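Local coordinates for vacuolar aminopeptidase 1 (Saccharomyces cerevisiae, PDB 5JGF), which removes N-terminal amino acids, preferably neutral or hydrophobic ones, from peptides as a zinc-dependent vacuolar enzyme and is the major cargo of the cytoplasm-to-vacuole targeting pathway, at residues I369-D382 / P417-G431. Sequence-based numbering, arbitrary orientation.
Sequences ITLSLDPNGHMATD and PSLASQTGARTIDLG
Antiparallel pairing of strands 369-372 and 426-431 in the mixed sheet of the M18 metallopeptidase domain sets Thr370 against Gly431, a hydrogen-bonded pair (Thr370 N to Gly431 O 2.8 Å), and Ser372 N adds a bond to Asp429 O. The chain then leaves the sheet and returns, so that Met379-Asp382 continue along strand 426-431. Here Asp429 OD2 takes the amide of Ala380 on its anti side, nearly straight (N to OD2 2.8 Å, 177°), while Met379 SD packs against Asp429 CB at 3.7 Å. Asp429 OD1 is held by Thr414 and Ser342. Thr381 OG1 accepts from Asp429 N (2.9 Å) and donates to Ser372 O (2.7 Å), tying both arms of the loop together. Ala380 CB rests on Ala420 CB of helix 416-423. Farther along, Arg426, bent at chi3 (-81°), brings NE to the syn lone pair of Asp382 OD2 (2.8 Å), in the guanidinium plane; Asp382 OD1 caps the next helix at Gly385 N. An alanine in place of Arg426 would probably leave Asp382 OD2 without its charged mate and break the bond to Asn66 of a neighbouring subunit. Asp429, its side chain about 5 Å from that of zinc ligand Asp344, probably helps hold Met379-Ala380 near the metal site.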
loop_
_atom_site.group_PDB
_atom_site.type_symbol
_atom_site.label_atom_id
_atom_site.label_comp_id
_atom_site.label_asym_id
_atom_site.label_seq_id
_atom_site.Cartn_x
_atom_site.Cartn_y
_atom_site.Cartn_z
ATOM N N ILE D 369 -46.958 15.711 8.516
ATOM C CA ILE D 369 -45.798 15.940 9.367
ATOM C C ILE D 369 -45.039 14.635 9.601
ATOM O O ILE D 369 -45.625 13.552 9.587
ATOM C CB ILE D 369 -46.237 16.544 10.731
ATOM C CG1 ILE D 369 -45.084 17.329 11.360
ATOM C CG2 ILE D 369 -46.725 15.436 11.669
ATOM C CD1 ILE D 369 -44.787 18.648 10.657
ATOM N N THR D 370 -43.731 14.742 9.814
ATOM C CA THR D 370 -42.907 13.568 10.054
ATOM C C THR D 370 -42.288 13.610 11.441
ATOM O O THR D 370 -41.640 14.582 11.817
ATOM C CB THR D 370 -41.779 13.448 9.003
ATOM O OG1 THR D 370 -42.364 13.274 7.709
ATOM C CG2 THR D 370 -40.878 12.245 9.311
ATOM N N LEU D 371 -42.513 12.546 12.200
ATOM C CA LEU D 371 -41.980 12.439 13.543
ATOM C C LEU D 371 -40.528 11.970 13.426
ATOM O O LEU D 371 -40.234 11.030 12.681
ATOM C CB LEU D 371 -42.814 11.423 14.325
ATOM C CG LEU D 371 -43.092 11.638 15.811
ATOM C CD1 LEU D 371 -43.526 13.074 16.085
ATOM C CD2 LEU D 371 -44.180 10.659 16.229
ATOM N N SER D 372 -39.623 12.640 14.134
ATOM C CA SER D 372 -38.204 12.281 14.108
ATOM C C SER D 372 -37.909 11.442 15.340
ATOM O O SER D 372 -38.048 11.910 16.477
ATOM C CB SER D 372 -37.326 13.534 14.105
ATOM O OG SER D 372 -37.521 14.292 12.922
ATOM N N LEU D 373 -37.498 10.201 15.109
ATOM C CA LEU D 373 -37.225 9.274 16.193
ATOM C C LEU D 373 -35.783 8.798 16.200
ATOM O O LEU D 373 -35.214 8.503 15.149
ATOM C CB LEU D 373 -38.154 8.065 16.068
ATOM C CG LEU D 373 -39.653 8.368 16.029
ATOM C CD1 LEU D 373 -40.306 7.593 14.894
ATOM C CD2 LEU D 373 -40.279 8.011 17.369
ATOM N N ASP D 374 -35.201 8.721 17.391
ATOM C CA ASP D 374 -33.827 8.256 17.548
ATOM C C ASP D 374 -33.621 7.760 18.968
ATOM O O ASP D 374 -33.889 8.482 19.930
ATOM C CB ASP D 374 -32.828 9.371 17.271
ATOM C CG ASP D 374 -31.408 8.865 17.251
ATOM O OD1 ASP D 374 -31.031 8.229 16.246
ATOM O OD2 ASP D 374 -30.675 9.081 18.240
ATOM N N PRO D 375 -33.133 6.520 19.120
ATOM C CA PRO D 375 -32.908 5.953 20.450
ATOM C C PRO D 375 -31.587 6.344 21.117
ATOM O O PRO D 375 -31.351 5.998 22.275
ATOM C CB PRO D 375 -33.003 4.455 20.191
ATOM C CG PRO D 375 -32.344 4.331 18.833
ATOM C CD PRO D 375 -32.931 5.502 18.067
ATOM N N ASN D 376 -30.732 7.072 20.404
ATOM C CA ASN D 376 -29.447 7.451 20.977
ATOM C C ASN D 376 -29.234 8.928 21.299
ATOM O O ASN D 376 -28.108 9.423 21.273
ATOM C CB ASN D 376 -28.322 6.922 20.089
ATOM C CG ASN D 376 -28.155 5.418 20.216
ATOM O OD1 ASN D 376 -27.645 4.923 21.226
ATOM N ND2 ASN D 376 -28.608 4.681 19.210
ATOM N N GLY D 377 -30.324 9.628 21.596
ATOM C CA GLY D 377 -30.221 11.024 21.982
ATOM C C GLY D 377 -30.156 12.116 20.933
ATOM O O GLY D 377 -30.046 13.289 21.296
ATOM N N HIS D 378 -30.218 11.769 19.649
ATOM C CA HIS D 378 -30.168 12.802 18.616
ATOM C C HIS D 378 -31.482 13.577 18.554
ATOM O O HIS D 378 -31.509 14.733 18.130
ATOM C CB HIS D 378 -29.858 12.194 17.247
ATOM C CG HIS D 378 -28.521 11.529 17.180
ATOM N ND1 HIS D 378 -28.321 10.221 17.566
ATOM C CD2 HIS D 378 -27.303 12.007 16.827
ATOM C CE1 HIS D 378 -27.040 9.922 17.455
ATOM N NE2 HIS D 378 -26.400 10.988 17.009
ATOM N N MET D 379 -32.565 12.923 18.968
ATOM C CA MET D 379 -33.896 13.534 18.994
ATOM C C MET D 379 -34.425 13.371 20.421
ATOM O O MET D 379 -34.065 12.420 21.105
ATOM C CB MET D 379 -34.837 12.822 18.020
ATOM C CG MET D 379 -34.383 12.838 16.561
ATOM S SD MET D 379 -34.302 14.501 15.871
ATOM C CE MET D 379 -32.928 14.328 14.726
ATOM N N ALA D 380 -35.275 14.292 20.863
ATOM C CA ALA D 380 -35.829 14.234 22.220
ATOM C C ALA D 380 -37.136 13.441 22.292
ATOM O O ALA D 380 -37.644 13.158 23.382
ATOM C CB ALA D 380 -36.056 15.647 22.742
ATOM N N THR D 381 -37.668 13.085 21.126
ATOM C CA THR D 381 -38.919 12.335 21.016
ATOM C C THR D 381 -38.945 11.086 21.901
ATOM O O THR D 381 -38.002 10.287 21.893
ATOM C CB THR D 381 -39.163 11.913 19.551
ATOM O OG1 THR D 381 -39.121 13.072 18.710
ATOM C CG2 THR D 381 -40.522 11.235 19.400
ATOM N N ASP D 382 -40.022 10.925 22.670
ATOM C CA ASP D 382 -40.169 9.761 23.543
ATOM C C ASP D 382 -41.507 9.065 23.281
ATOM O O ASP D 382 -42.304 9.529 22.461
ATOM C CB ASP D 382 -40.046 10.154 25.025
ATOM C CG ASP D 382 -41.123 11.132 25.475
ATOM O OD1 ASP D 382 -42.104 11.343 24.733
ATOM O OD2 ASP D 382 -40.987 11.684 26.589
ATOM N N PRO D 417 -33.123 18.189 21.968
ATOM C CA PRO D 417 -32.518 17.775 23.235
ATOM C C PRO D 417 -32.148 18.963 24.126
ATOM O O PRO D 417 -32.292 18.898 25.348
ATOM C CB PRO D 417 -31.305 16.970 22.784
ATOM C CG PRO D 417 -31.815 16.309 21.534
ATOM C CD PRO D 417 -32.540 17.442 20.835
ATOM N N SER D 418 -31.672 20.045 23.512
ATOM C CA SER D 418 -31.296 21.239 24.263
ATOM C C SER D 418 -32.520 21.849 24.952
ATOM O O SER D 418 -32.487 22.134 26.149
ATOM C CB SER D 418 -30.658 22.287 23.341
ATOM O OG SER D 418 -29.397 21.855 22.858
ATOM N N LEU D 419 -33.598 22.046 24.198
ATOM C CA LEU D 419 -34.808 22.631 24.777
ATOM C C LEU D 419 -35.397 21.747 25.877
ATOM O O LEU D 419 -35.807 22.244 26.925
ATOM C CB LEU D 419 -35.857 22.887 23.689
ATOM C CG LEU D 419 -35.484 23.914 22.614
ATOM C CD1 LEU D 419 -36.659 24.108 21.670
ATOM C CD2 LEU D 419 -35.101 25.240 23.269
ATOM N N ALA D 420 -35.424 20.437 25.646
ATOM C CA ALA D 420 -35.963 19.505 26.634
ATOM C C ALA D 420 -35.154 19.525 27.931
ATOM O O ALA D 420 -35.716 19.542 29.031
ATOM C CB ALA D 420 -35.991 18.090 26.057
ATOM N N SER D 421 -33.833 19.524 27.801
ATOM C CA SER D 421 -32.948 19.526 28.959
ATOM C C SER D 421 -32.998 20.845 29.718
ATOM O O SER D 421 -32.998 20.864 30.949
ATOM C CB SER D 421 -31.505 19.259 28.517
ATOM O OG SER D 421 -31.412 18.013 27.850
ATOM N N GLN D 422 -33.038 21.943 28.974
ATOM C CA GLN D 422 -33.061 23.273 29.566
ATOM C C GLN D 422 -34.357 23.576 30.312
ATOM O O GLN D 422 -34.336 24.217 31.363
ATOM C CB GLN D 422 -32.811 24.320 28.476
ATOM C CG GLN D 422 -31.406 24.217 27.878
ATOM C CD GLN D 422 -31.218 25.013 26.597
ATOM O OE1 GLN D 422 -30.215 24.840 25.900
ATOM N NE2 GLN D 422 -32.171 25.888 26.279
ATOM N N THR D 423 -35.480 23.105 29.780
ATOM C CA THR D 423 -36.778 23.358 30.407
ATOM C C THR D 423 -37.260 22.228 31.309
ATOM O O THR D 423 -37.916 22.470 32.326
ATOM C CB THR D 423 -37.872 23.598 29.351
ATOM O OG1 THR D 423 -38.029 22.415 28.556
ATOM C CG2 THR D 423 -37.507 24.775 28.447
ATOM N N GLY D 424 -36.937 20.994 30.933
ATOM C CA GLY D 424 -37.384 19.844 31.698
ATOM C C GLY D 424 -38.736 19.393 31.162
ATOM O O GLY D 424 -39.359 18.480 31.703
ATOM N N ALA D 425 -39.180 20.038 30.086
ATOM C CA ALA D 425 -40.466 19.728 29.466
ATOM C C ALA D 425 -40.370 18.655 28.391
ATOM O O ALA D 425 -39.384 18.583 27.659
ATOM C CB ALA D 425 -41.070 20.994 28.860
ATOM N N ARG D 426 -41.402 17.823 28.301
ATOM C CA ARG D 426 -41.446 16.780 27.286
ATOM C C ARG D 426 -41.360 17.482 25.935
ATOM O O ARG D 426 -42.135 18.398 25.638
ATOM C CB ARG D 426 -42.742 15.978 27.409
ATOM C CG ARG D 426 -42.955 14.965 26.302
ATOM C CD ARG D 426 -43.941 13.891 26.728
ATOM N NE ARG D 426 -43.313 12.859 27.553
ATOM C CZ ARG D 426 -43.733 12.506 28.764
ATOM N NH1 ARG D 426 -43.103 11.550 29.431
ATOM N NH2 ARG D 426 -44.775 13.117 29.317
ATOM N N THR D 427 -40.404 17.051 25.120
ATOM C CA THR D 427 -40.168 17.658 23.819
ATOM C C THR D 427 -40.265 16.617 22.712
ATOM O O THR D 427 -39.773 15.498 22.855
ATOM C CB THR D 427 -38.771 18.309 23.802
ATOM O OG1 THR D 427 -38.712 19.315 24.824
ATOM C CG2 THR D 427 -38.466 18.929 22.444
ATOM N N ILE D 428 -40.903 16.998 21.611
ATOM C CA ILE D 428 -41.092 16.104 20.480
ATOM C C ILE D 428 -40.438 16.668 19.227
ATOM O O ILE D 428 -40.782 17.763 18.777
ATOM C CB ILE D 428 -42.597 15.901 20.208
ATOM C CG1 ILE D 428 -43.285 15.451 21.500
ATOM C CG2 ILE D 428 -42.806 14.873 19.096
ATOM C CD1 ILE D 428 -44.737 15.844 21.594
ATOM N N ASP D 429 -39.486 15.926 18.671
ATOM C CA ASP D 429 -38.818 16.360 17.453
ATOM C C ASP D 429 -39.600 15.842 16.255
ATOM O O ASP D 429 -39.878 14.650 16.149
ATOM C CB ASP D 429 -37.377 15.836 17.410
ATOM C CG ASP D 429 -36.398 16.768 18.105
ATOM O OD1 ASP D 429 -36.094 17.844 17.544
ATOM O OD2 ASP D 429 -35.938 16.428 19.212
ATOM N N LEU D 430 -39.969 16.757 15.367
ATOM C CA LEU D 430 -40.717 16.412 14.167
ATOM C C LEU D 430 -40.530 17.544 13.175
ATOM O O LEU D 430 -39.861 18.530 13.469
ATOM C CB LEU D 430 -42.206 16.236 14.496
ATOM C CG LEU D 430 -42.903 17.307 15.349
ATOM C CD1 LEU D 430 -42.954 18.635 14.615
ATOM C CD2 LEU D 430 -44.322 16.830 15.683
ATOM N N GLY D 431 -41.119 17.409 11.997
ATOM C CA GLY D 431 -40.975 18.464 11.020
ATOM C C GLY D 431 -41.499 18.064 9.667
ATOM O O GLY D 431 -42.004 16.958 9.488
HETATM O O HOH W 1 -38.597 14.839 25.659
HETATM O O HOH W 2 -41.505 13.336 23.089
#